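Local structure of HTH-type transcriptional regulator TreR (Bacillus subtilis, 2OGG) at residues N73-Y76 with E77-G81; E102-L106 with L107-G111; E23-Q26 with K27-A31; P64-K68 with E69-N73. The protein represses the trehalose operon trePA and binds trehalose-6-phosphate, the present chain being its effector-binding UTRA domain. One frame throughout, in Å; residues are numbered along the deposited sequence.

Contact 1. Residues N73-Y76 with E77-G81; sequences NSIY and EYIEG. With SO4 (sulfate ion), chain C.
Tyr-76 lays its ring against the Glu-80 side chain one helical turn further on, while Ser-74, at the N-cap, accepts from Glu-77 N in the same first turn. Traced outward, the tyrosine starts with CB, 3.4 Å from SO4 O2. CG and CD2 follow, and stay close to Glu-77 N, which sits obliquely to the ring. Farther out, CE1 and CZ lie beneath Glu-80 CG, with Tyr-76 CZ and Glu-80 CG 3.6 Å apart, and OH remains at the margin of the same methylene. This is a CH-pi contact, with Glu-80 CG over one face of the ring. The Glu-80 chain bends at chi2 (-67°), bringing the carboxylate back beside the ring, the two planes 15° apart; OE2 is in a salt bridge with Arg-150 of the fourth subunit. The Ile-75 and Ile-79 side chains lie side by side, CG2 of the first 3.7 Å from CD1 of the second, facing the sheet.

Ser-74 OG accepts from Glu-77 N at 2.8 Å in an almost straight bond of 173°, and itself donates to SO4 O2. Ile-75 N reaches SO4 O4 at 2.7 Å, Tyr-76 N adds a longer bond to O2, and Arg-42 and Arg-44 complete the grip. A serine N-cap with an anion at a helix start is a classic anion-binding site; the sulfate, probably from the crystallisation liquor, may mark where the phosphate of trehalose-6-phosphate binds.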
loop_
_atom_site.group_PDB
_atom_site.type_symbol
_atom_site.label_atom_id
_atom_site.label_comp_id
_atom_site.label_asym_id
_atom_site.label_seq_id
_atom_site.Cartn_x
_atom_site.Cartn_y
_atom_site.Cartn_z
ATOM N N ASN A 73 -24.463 3.003 12.783
ATOM C CA ASN A 73 -24.185 2.133 11.664
ATOM C C ASN A 73 -22.720 2.322 11.215
ATOM O O ASN A 73 -21.815 2.145 12.024
ATOM C CB ASN A 73 -25.249 2.316 10.576
ATOM C CG ASN A 73 -26.623 1.747 11.011
ATOM O OD1 ASN A 73 -26.820 0.528 11.046
ATOM N ND2 ASN A 73 -27.536 2.623 11.427
ATOM N N SER A 74 -22.463 2.874 10.044
ATOM C CA SER A 74 -21.066 3.097 9.694
ATOM C C SER A 74 -20.825 4.513 9.260
ATOM O O SER A 74 -21.492 5.010 8.356
ATOM C CB SER A 74 -20.600 2.159 8.591
ATOM O OG SER A 74 -19.392 2.624 8.027
ATOM N N ILE A 75 -19.909 5.186 9.938
ATOM C CA ILE A 75 -19.520 6.516 9.511
ATOM C C ILE A 75 -18.620 6.428 8.286
ATOM O O ILE A 75 -18.659 7.285 7.405
ATOM C CB ILE A 75 -18.770 7.216 10.595
ATOM C CG1 ILE A 75 -19.685 7.367 11.803
ATOM C CG2 ILE A 75 -18.230 8.558 10.075
ATOM C CD1 ILE A 75 -19.159 8.351 12.884
ATOM N N TYR A 76 -17.834 5.366 8.206
ATOM C CA TYR A 76 -16.968 5.189 7.058
ATOM C C TYR A 76 -17.801 5.063 5.774
ATOM O O TYR A 76 -17.638 5.849 4.841
ATOM C CB TYR A 76 -16.071 3.963 7.245
ATOM C CG TYR A 76 -15.392 3.526 5.982
ATOM C CD1 TYR A 76 -14.155 4.044 5.631
ATOM C CD2 TYR A 76 -15.917 2.493 5.203
ATOM C CE1 TYR A 76 -13.499 3.621 4.498
ATOM C CE2 TYR A 76 -15.234 2.016 4.092
ATOM C CZ TYR A 76 -14.061 2.648 3.709
ATOM O OH TYR A 76 -13.363 2.214 2.626
ATOM N N GLU A 77 -18.762 4.148 5.773
ATOM C CA GLU A 77 -19.604 3.950 4.599
ATOM C C GLU A 77 -20.353 5.218 4.234
ATOM O O GLU A 77 -20.357 5.634 3.071
ATOM C CB GLU A 77 -20.554 2.761 4.798
ATOM C CG GLU A 77 -19.836 1.428 4.736
ATOM C CD GLU A 77 -20.744 0.262 5.036
ATOM O OE1 GLU A 77 -21.833 0.523 5.577
ATOM O OE2 GLU A 77 -20.399 -0.898 4.679
ATOM N N TYR A 78 -20.788 5.964 5.240
ATOM C CA TYR A 78 -21.517 7.180 4.959
ATOM C C TYR A 78 -20.656 8.203 4.274
ATOM O O TYR A 78 -21.132 8.972 3.433
ATOM C CB TYR A 78 -22.085 7.782 6.217
ATOM C CG TYR A 78 -22.799 9.061 5.940
ATOM C CD1 TYR A 78 -24.036 9.071 5.295
ATOM C CD2 TYR A 78 -22.283 10.270 6.395
ATOM C CE1 TYR A 78 -24.743 10.273 5.109
ATOM C CE2 TYR A 78 -22.939 11.470 6.162
ATOM C CZ TYR A 78 -24.150 11.473 5.501
ATOM O OH TYR A 78 -24.777 12.676 5.298
ATOM N N ILE A 79 -19.486 8.406 4.857
ATOM C CA ILE A 79 -18.503 9.337 4.316
ATOM C C ILE A 79 -18.005 8.985 2.930
ATOM O O ILE A 79 -18.050 9.810 2.037
ATOM C CB ILE A 79 -17.348 9.512 5.292
ATOM C CG1 ILE A 79 -17.879 10.258 6.512
ATOM C CG2 ILE A 79 -16.226 10.263 4.646
ATOM C CD1 ILE A 79 -16.834 10.769 7.423
ATOM N N GLU A 80 -17.656 7.726 2.711
ATOM C CA GLU A 80 -17.301 7.273 1.378
ATOM C C GLU A 80 -18.452 7.492 0.398
ATOM O O GLU A 80 -18.242 7.859 -0.764
ATOM C CB GLU A 80 -16.931 5.804 1.411
ATOM C CG GLU A 80 -15.619 5.512 2.116
ATOM C CD GLU A 80 -14.433 6.076 1.358
ATOM O OE1 GLU A 80 -14.257 5.711 0.171
ATOM O OE2 GLU A 80 -13.689 6.896 1.948
ATOM N N GLY A 81 -19.676 7.352 0.888
ATOM C CA GLY A 81 -20.829 7.482 0.010
ATOM C C GLY A 81 -20.985 8.899 -0.502
ATOM O O GLY A 81 -21.387 9.101 -1.655
HETATM S S SO4 C . -17.329 3.193 11.237
HETATM O O1 SO4 C . -16.206 4.113 11.128
HETATM O O2 SO4 C . -17.739 2.710 9.933
HETATM O O3 SO4 C . -16.988 1.995 11.982
HETATM O O4 SO4 C . -18.399 3.945 11.864
#

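Contact 2. Residues E102-L106 with L107-G111; sequences EDREL and LDLRG
Leu-107 N turns back to Asp-103 O at 3.1 Å, the last backbone bond of helix 101-106 before Leu-107 leaves helical angles with psi 155°. This is a helix C-terminus opening into the loop that leads to strand 114-124, and the geometry of the bond shows the unwinding: the N-H...O angle is down to 145°, and the donor stands well above the carbonyl plane instead of on a lone pair. Arg-104 O lies 3.5 Å from Leu-107 O, two acceptors that do not bond.

The side chains then fold back over this last turn. Leu-107 keeps its CB 3.5 Å from Asp-103 O and sends its branches toward the sheet, where it meets Ser-43. Leu-109, two residues on, folds back to the helix, its CG beside its own backbone N (chi1 -68°), which carries CD1 onto the last turn, 3.2 Å from Asp-103 O; it also packs on Met-115 and Cys-99. Asp-103 gives its carboxylate to Arg-136 in a salt bridge, and its methylene faces the leucine. Asp-108 is tied to His-50 through its OD2. The Arg-104 chain crosses Leu-109 at about a right angle and touches it through aliphatic CG. One methyl thus serves both helix residues: Leu-109 CD1 lies 3.8 Å from Asp-103 CB and 3.8 Å from Arg-104 CG.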
loop_
_atom_site.group_PDB
_atom_site.type_symbol
_atom_site.label_atom_id
_atom_site.label_comp_id
_atom_site.label_asym_id
_atom_site.label_seq_id
_atom_site.Cartn_x
_atom_site.Cartn_y
_atom_site.Cartn_z
ATOM N N GLU A 102 -11.775 9.106 30.690
ATOM C CA GLU A 102 -12.826 8.840 29.725
ATOM C C GLU A 102 -12.914 7.350 29.360
ATOM O O GLU A 102 -14.008 6.775 29.277
ATOM C CB GLU A 102 -12.620 9.699 28.488
ATOM C CG GLU A 102 -13.696 9.519 27.449
ATOM C CD GLU A 102 -13.343 10.227 26.168
ATOM O OE1 GLU A 102 -12.213 9.998 25.679
ATOM O OE2 GLU A 102 -14.141 11.089 25.721
ATOM N N ASP A 103 -11.750 6.725 29.205
ATOM C CA ASP A 103 -11.639 5.280 28.967
ATOM C C ASP A 103 -12.274 4.413 30.085
ATOM O O ASP A 103 -12.806 3.338 29.828
ATOM C CB ASP A 103 -10.157 4.887 28.783
ATOM C CG ASP A 103 -9.556 5.397 27.459
ATOM O OD1 ASP A 103 -10.327 5.852 26.584
ATOM O OD2 ASP A 103 -8.313 5.319 27.287
ATOM N N ARG A 104 -12.156 4.827 31.332
ATOM C CA ARG A 104 -12.621 3.974 32.410
ATOM C C ARG A 104 -14.109 4.133 32.684
ATOM O O ARG A 104 -14.773 3.194 33.128
ATOM C CB ARG A 104 -11.794 4.210 33.666
ATOM C CG ARG A 104 -10.321 3.989 33.431
ATOM C CD ARG A 104 -9.528 4.116 34.711
ATOM N NE ARG A 104 -8.766 2.892 34.933
ATOM C CZ ARG A 104 -7.487 2.722 34.611
ATOM N NH1 ARG A 104 -6.759 3.752 34.185
ATOM N NH2 ARG A 104 -6.923 1.529 34.785
ATOM N N GLU A 105 -14.647 5.304 32.364
ATOM C CA GLU A 105 -16.080 5.531 32.500
ATOM C C GLU A 105 -16.821 4.702 31.473
ATOM O O GLU A 105 -17.802 4.047 31.794
ATOM C CB GLU A 105 -16.424 6.990 32.248
ATOM C CG GLU A 105 -16.254 7.894 33.420
ATOM C CD GLU A 105 -17.072 9.137 33.237
ATOM O OE1 GLU A 105 -17.546 9.345 32.093
ATOM O OE2 GLU A 105 -17.363 9.814 34.252
ATOM N N LEU A 106 -16.307 4.688 30.248
ATOM C CA LEU A 106 -17.066 4.156 29.136
ATOM C C LEU A 106 -16.758 2.703 28.770
ATOM O O LEU A 106 -17.565 2.055 28.110
ATOM C CB LEU A 106 -16.950 5.082 27.908
ATOM C CG LEU A 106 -17.226 6.576 28.138
ATOM C CD1 LEU A 106 -17.172 7.366 26.852
ATOM C CD2 LEU A 106 -18.559 6.813 28.839
ATOM N N LEU A 107 -15.583 2.196 29.125
ATOM C CA LEU A 107 -15.256 0.807 28.754
ATOM C C LEU A 107 -15.069 -0.097 29.964
ATOM O O LEU A 107 -14.796 0.371 31.063
ATOM C CB LEU A 107 -14.015 0.730 27.853
ATOM C CG LEU A 107 -13.908 1.680 26.659
ATOM C CD1 LEU A 107 -12.489 1.654 26.116
ATOM C CD2 LEU A 107 -14.916 1.318 25.552
ATOM N N ASP A 108 -15.286 -1.392 29.771
ATOM C CA ASP A 108 -15.016 -2.361 30.817
ATOM C C ASP A 108 -13.519 -2.687 30.793
ATOM O O ASP A 108 -13.075 -3.552 30.041
ATOM C CB ASP A 108 -15.855 -3.624 30.589
ATOM C CG ASP A 108 -17.320 -3.316 30.270
ATOM O OD1 ASP A 108 -17.929 -2.489 30.978
ATOM O OD2 ASP A 108 -17.885 -3.951 29.354
ATOM N N LEU A 109 -12.733 -1.987 31.603
ATOM C CA LEU A 109 -11.282 -2.137 31.538
ATOM C C LEU A 109 -10.652 -3.150 32.484
ATOM O O LEU A 109 -9.439 -3.357 32.447
ATOM C CB LEU A 109 -10.581 -0.783 31.604
ATOM C CG LEU A 109 -10.826 0.071 30.353
ATOM C CD1 LEU A 109 -10.339 1.482 30.545
ATOM C CD2 LEU A 109 -10.186 -0.533 29.085
ATOM N N ARG A 110 -11.484 -3.905 33.193
ATOM C CA ARG A 110 -10.982 -4.953 34.093
ATOM C C ARG A 110 -9.761 -4.473 34.883
ATOM O O ARG A 110 -9.768 -3.393 35.479
ATOM C CB ARG A 110 -10.561 -6.187 33.289
ATOM C CG ARG A 110 -11.651 -6.891 32.495
ATOM C CD ARG A 110 -11.033 -8.091 31.768
ATOM N NE ARG A 110 -11.990 -8.879 30.995
ATOM C CZ ARG A 110 -12.367 -10.115 31.305
ATOM N NH1 ARG A 110 -11.907 -10.701 32.406
ATOM N NH2 ARG A 110 -13.213 -10.766 30.519
ATOM N N GLY A 111 -8.720 -5.304 34.886
ATOM C CA GLY A 111 -7.420 -4.927 35.430
ATOM C C GLY A 111 -6.470 -4.538 34.311
ATOM O O GLY A 111 -5.413 -5.137 34.149
#

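Contact 3. Residues E23-Q26 with K27-A31; sequences ELIQ and KQLRA
The amide of Gln-28 meets Leu-24 at its nitrogen end, NE2 lying 4.1 Å from Leu-24 CD1, while its OE1 is hydrogen-bonded to the hydroxyl of Tyr-121. Leu-24 passes over the bent Gln-28 chain at a slant, Leu-24 CD1 resting 3.8 Å from Gln-28 CG; chi1 (-71°) places that methylene against the leucine, and the bend at chi2 directs the amide. The other amide, that of Gln-26, turns back to bond Pro-21 O through NE2. Its aliphatic part faces the chain end, where Gln-26 CG touches Ala-31 O at 3.1 Å.

Regular bonds run first, with Gln-28 N reaching Leu-24 O at 2.9 Å and Leu-29 N reaching Ile-25 O at 2.8 Å. Arg-30 then takes a left-handed conformation (phi 42°), and Ala-31 N swings round to Gln-26 O at 3.2 Å, in the carbonyl plane and on a lone pair. This i+5 bond across a positive-phi residue is consistent with a Schellman motif at the C-terminal end of the helix. On the buried flank the Ile-25 and Leu-29 side chains lie side by side, Ile-25 CG2 3.8 Å from Leu-29 CD2, both pressed on Tyr-57 and Tyr-132 of the central antiparallel sheet.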
loop_
_atom_site.group_PDB
_atom_site.type_symbol
_atom_site.label_atom_id
_atom_site.label_comp_id
_atom_site.label_asym_id
_atom_site.label_seq_id
_atom_site.Cartn_x
_atom_site.Cartn_y
_atom_site.Cartn_z
ATOM N N GLU A 23 -9.171 22.857 21.765
ATOM C CA GLU A 23 -7.819 23.154 21.342
ATOM C C GLU A 23 -7.067 21.919 20.862
ATOM O O GLU A 23 -6.216 22.012 19.974
ATOM C CB GLU A 23 -7.052 23.939 22.400
ATOM C CG GLU A 23 -7.678 25.296 22.679
ATOM C CD GLU A 23 -6.949 26.085 23.751
ATOM O OE1 GLU A 23 -6.605 25.505 24.809
ATOM O OE2 GLU A 23 -6.782 27.307 23.556
ATOM N N LEU A 24 -7.414 20.754 21.400
ATOM C CA LEU A 24 -6.796 19.526 20.925
ATOM C C LEU A 24 -7.230 19.198 19.488
ATOM O O LEU A 24 -6.384 18.858 18.661
ATOM C CB LEU A 24 -7.041 18.347 21.869
ATOM C CG LEU A 24 -6.680 16.956 21.300
ATOM C CD1 LEU A 24 -5.155 16.731 21.107
ATOM C CD2 LEU A 24 -7.303 15.819 22.123
ATOM N N ILE A 25 -8.501 19.425 19.154
ATOM C CA ILE A 25 -8.954 19.128 17.803
ATOM C C ILE A 25 -8.503 20.175 16.800
ATOM O O ILE A 25 -8.234 19.852 15.647
ATOM C CB ILE A 25 -10.467 18.888 17.697
ATOM C CG1 ILE A 25 -10.859 17.639 18.488
ATOM C CG2 ILE A 25 -10.863 18.708 16.260
ATOM C CD1 ILE A 25 -9.966 16.417 18.219
ATOM N N GLN A 26 -8.342 21.416 17.245
ATOM C CA GLN A 26 -7.641 22.379 16.408
ATOM C C GLN A 26 -6.265 21.837 15.934
ATOM O O GLN A 26 -5.967 21.847 14.742
ATOM C CB GLN A 26 -7.515 23.733 17.106
ATOM C CG GLN A 26 -8.810 24.523 17.085
ATOM C CD GLN A 26 -8.849 25.613 18.155
ATOM O OE1 GLN A 26 -8.045 26.546 18.143
ATOM N NE2 GLN A 26 -9.783 25.483 19.097
ATOM N N LYS A 27 -5.487 21.263 16.847
ATOM C CA LYS A 27 -4.202 20.684 16.478
ATOM C C LYS A 27 -4.343 19.401 15.633
ATOM O O LYS A 27 -3.779 19.317 14.545
ATOM C CB LYS A 27 -3.301 20.470 17.705
ATOM C CG LYS A 27 -2.153 19.478 17.453
ATOM C CD LYS A 27 -0.777 20.024 17.858
ATOM C CE LYS A 27 -0.319 19.489 19.207
ATOM N NZ LYS A 27 -0.308 17.996 19.230
ATOM N N GLN A 28 -5.199 18.476 16.066
ATOM C CA GLN A 28 -5.347 17.174 15.402
ATOM C C GLN A 28 -5.946 17.264 14.003
ATOM O O GLN A 28 -5.530 16.553 13.093
ATOM C CB GLN A 28 -6.190 16.206 16.244
ATOM C CG GLN A 28 -5.515 15.683 17.500
ATOM C CD GLN A 28 -4.250 14.873 17.237
ATOM O OE1 GLN A 28 -3.591 15.041 16.220
ATOM N NE2 GLN A 28 -3.852 14.076 18.215
ATOM N N LEU A 29 -6.877 18.187 13.814
ATOM C CA LEU A 29 -7.629 18.277 12.563
ATOM C C LEU A 29 -7.252 19.502 11.742
ATOM O O LEU A 29 -7.844 19.753 10.708
ATOM C CB LEU A 29 -9.114 18.333 12.897
ATOM C CG LEU A 29 -10.152 17.874 11.903
ATOM C CD1 LEU A 29 -9.795 16.521 11.340
ATOM C CD2 LEU A 29 -11.469 17.824 12.608
ATOM N N ARG A 30 -6.212 20.213 12.168
ATOM C CA ARG A 30 -5.836 21.497 11.581
ATOM C C ARG A 30 -7.045 22.379 11.283
ATOM O O ARG A 30 -7.194 22.891 10.179
ATOM C CB ARG A 30 -5.000 21.298 10.323
ATOM C CG ARG A 30 -3.530 20.995 10.575
ATOM C CD ARG A 30 -2.940 20.320 9.328
ATOM N NE ARG A 30 -1.577 19.843 9.554
ATOM C CZ ARG A 30 -0.976 18.906 8.816
ATOM N NH1 ARG A 30 -1.617 18.331 7.807
ATOM N NH2 ARG A 30 0.259 18.529 9.105
ATOM N N ALA A 31 -7.919 22.524 12.271
ATOM C CA ALA A 31 -9.123 23.354 12.158
ATOM C C ALA A 31 -8.966 24.681 12.913
ATOM O O ALA A 31 -8.367 24.703 13.993
ATOM C CB ALA A 31 -10.317 22.599 12.723
#

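Contact 4. Residues P64-K68 with E69-N73; sequences PHLTK and EICEN
Leu-66 and Thr-67 meet the first turn of helix 68-71 in two ways, by apolar packing inward and by polar capping at the surface. The close side belongs to the leucine. Its CD1 lies 3.9 Å from Ile-70 CG2, the two chains slanting across each other, and its CD2 branch comes to 4.3 Å from Cys-71 SG. Behind them stand Phe-16, Trp-38 and Val-40 of the sheet, and Tyr-78 of the next helix covers both Leu-66 and Ile-70.

The solvent side is polar, and is held by bent, mostly weak bonds. Thr-67 has OG1 turned between its own N and carbonyl carbon (chi1 73°), which points the oxygen at the amides of Glu-69 and Ile-70. Ile-70 N donates to it at 3.2 Å with an angle of 152°, whereas the bond from Glu-69 N is weak. The carbonyl of Thr-67 receives weak bonds from Ile-70 N and Cys-71 N. One residue on, Lys-68 O accepts from Glu-72 N at 3.2 Å. The extended Lys-68 chain curls at its end to put NZ 3.3 Å from Glu-72 OE2, a salt bridge on the outer surface whose hydrogen bond is weak, and Glu-72 CG packs on Lys-68 O. Asn-73 finishes the turn by giving ND2 to Glu-69 O at 2.6 Å. A threonine N-cap, with the residue before it packed on the fourth residue after the cap as in a hydrophobic staple, is typical of a helix start; here it joins the loop after strand 49-59 to helix 68-71.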
loop_
_atom_site.group_PDB
_atom_site.type_symbol
_atom_site.label_atom_id
_atom_site.label_comp_id
_atom_site.label_asym_id
_atom_site.label_seq_id
_atom_site.Cartn_x
_atom_site.Cartn_y
_atom_site.Cartn_z
ATOM N N PRO A 64 -22.223 18.027 5.461
ATOM C CA PRO A 64 -23.132 18.940 6.132
ATOM C C PRO A 64 -24.230 18.267 6.940
ATOM O O PRO A 64 -24.923 18.932 7.707
ATOM C CB PRO A 64 -23.746 19.746 4.970
ATOM C CG PRO A 64 -23.311 19.051 3.709
ATOM C CD PRO A 64 -22.039 18.368 4.043
ATOM N N HIS A 65 -24.462 16.993 6.697
ATOM C CA HIS A 65 -25.649 16.359 7.223
ATOM C C HIS A 65 -25.219 15.093 7.915
ATOM O O HIS A 65 -24.311 14.387 7.448
ATOM C CB HIS A 65 -26.597 15.982 6.090
ATOM C CG HIS A 65 -27.178 17.155 5.357
ATOM N ND1 HIS A 65 -27.439 17.132 4.004
ATOM C CD2 HIS A 65 -27.495 18.404 5.777
ATOM C CE1 HIS A 65 -27.913 18.305 3.625
ATOM N NE2 HIS A 65 -28.007 19.079 4.693
ATOM N N LEU A 66 -25.749 14.874 9.108
ATOM C CA LEU A 66 -25.401 13.680 9.835
ATOM C C LEU A 66 -26.499 13.377 10.844
ATOM O O LEU A 66 -27.232 14.278 11.267
ATOM C CB LEU A 66 -24.059 13.884 10.510
ATOM C CG LEU A 66 -23.383 12.654 11.133
ATOM C CD1 LEU A 66 -22.874 11.718 10.042
ATOM C CD2 LEU A 66 -22.224 13.106 12.052
ATOM N N THR A 67 -26.601 12.117 11.243
ATOM C CA THR A 67 -27.575 11.734 12.236
ATOM C C THR A 67 -27.042 10.716 13.250
ATOM O O THR A 67 -26.090 9.986 12.971
ATOM C CB THR A 67 -28.815 11.164 11.564
ATOM O OG1 THR A 67 -28.502 9.865 11.056
ATOM C CG2 THR A 67 -29.252 12.088 10.428
ATOM N N LYS A 68 -27.699 10.626 14.408
ATOM C CA LYS A 68 -27.373 9.555 15.364
ATOM C C LYS A 68 -27.492 8.127 14.773
ATOM O O LYS A 68 -26.736 7.236 15.163
ATOM C CB LYS A 68 -28.198 9.676 16.639
ATOM C CG LYS A 68 -28.123 8.483 17.589
ATOM C CD LYS A 68 -28.652 8.894 18.975
ATOM C CE LYS A 68 -29.077 7.705 19.797
ATOM N NZ LYS A 68 -30.279 7.068 19.241
ATOM N N GLU A 69 -28.332 7.955 13.752
ATOM C CA GLU A 69 -28.574 6.639 13.180
ATOM C C GLU A 69 -27.424 6.212 12.280
ATOM O O GLU A 69 -27.082 5.036 12.215
ATOM C CB GLU A 69 -29.873 6.629 12.395
ATOM C CG GLU A 69 -30.266 5.254 11.916
ATOM C CD GLU A 69 -31.724 5.190 11.478
ATOM O OE1 GLU A 69 -32.633 5.405 12.324
ATOM O OE2 GLU A 69 -31.959 4.926 10.275
ATOM N N ILE A 70 -26.794 7.184 11.629
ATOM C CA ILE A 70 -25.634 6.916 10.802
ATOM C C ILE A 70 -24.406 6.505 11.631
ATOM O O ILE A 70 -23.755 5.510 11.302
ATOM C CB ILE A 70 -25.345 8.105 9.868
ATOM C CG1 ILE A 70 -26.363 8.107 8.707
ATOM C CG2 ILE A 70 -23.954 8.021 9.288
ATOM C CD1 ILE A 70 -26.376 9.387 7.873
ATOM N N CYS A 71 -24.316 7.037 12.852
ATOM C CA CYS A 71 -23.238 6.711 13.768
ATOM C C CYS A 71 -23.400 5.344 14.410
ATOM O O CYS A 71 -22.418 4.726 14.838
ATOM C CB CYS A 71 -23.153 7.762 14.863
ATOM S SG CYS A 71 -22.910 9.414 14.209
ATOM N N GLU A 72 -24.640 4.895 14.547
ATOM C CA GLU A 72 -24.887 3.577 15.084
ATOM C C GLU A 72 -24.658 2.529 14.002
ATOM O O GLU A 72 -24.566 1.341 14.275
ATOM C CB GLU A 72 -26.299 3.504 15.647
ATOM C CG GLU A 72 -26.529 4.541 16.722
ATOM C CD GLU A 72 -27.934 4.517 17.295
ATOM O OE1 GLU A 72 -28.898 4.412 16.502
ATOM O OE2 GLU A 72 -28.065 4.681 18.532
ATOM N N ASN A 73 -24.463 3.003 12.783
ATOM C CA ASN A 73 -24.185 2.133 11.664
ATOM C C ASN A 73 -22.720 2.322 11.215
ATOM O O ASN A 73 -21.815 2.145 12.024
ATOM C CB ASN A 73 -25.249 2.316 10.576
ATOM C CG ASN A 73 -26.623 1.747 11.011
ATOM O OD1 ASN A 73 -26.820 0.528 11.046
ATOM N ND2 ASN A 73 -27.536 2.623 11.427
#

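How the contacts relate
Along the chain the order is contact 3, contact 4, contact 1, contact 2, all within the UTRA domain, on helices and loops around its antiparallel sheet. Contacts 4 and 1 are consecutive, sharing Asn-73 between helix 68-71 and helix 75-83; their centres are 9 Å apart, and Tyr-78 spans them, its OH 2.8 Å from His-65 O, probably a hydrogen bond. Contact 3 lies at the end of helix 23-29, its centre about 22 Å from each of that pair. Contact 2 ends helix 101-106 on the opposite side of the chain's centre from contact 1, 27 Å between centres. Only contact 1 touches other subunits; helix 75-83 thus carries both the sulfate-binding N-terminus and residues at the subunit interfaces.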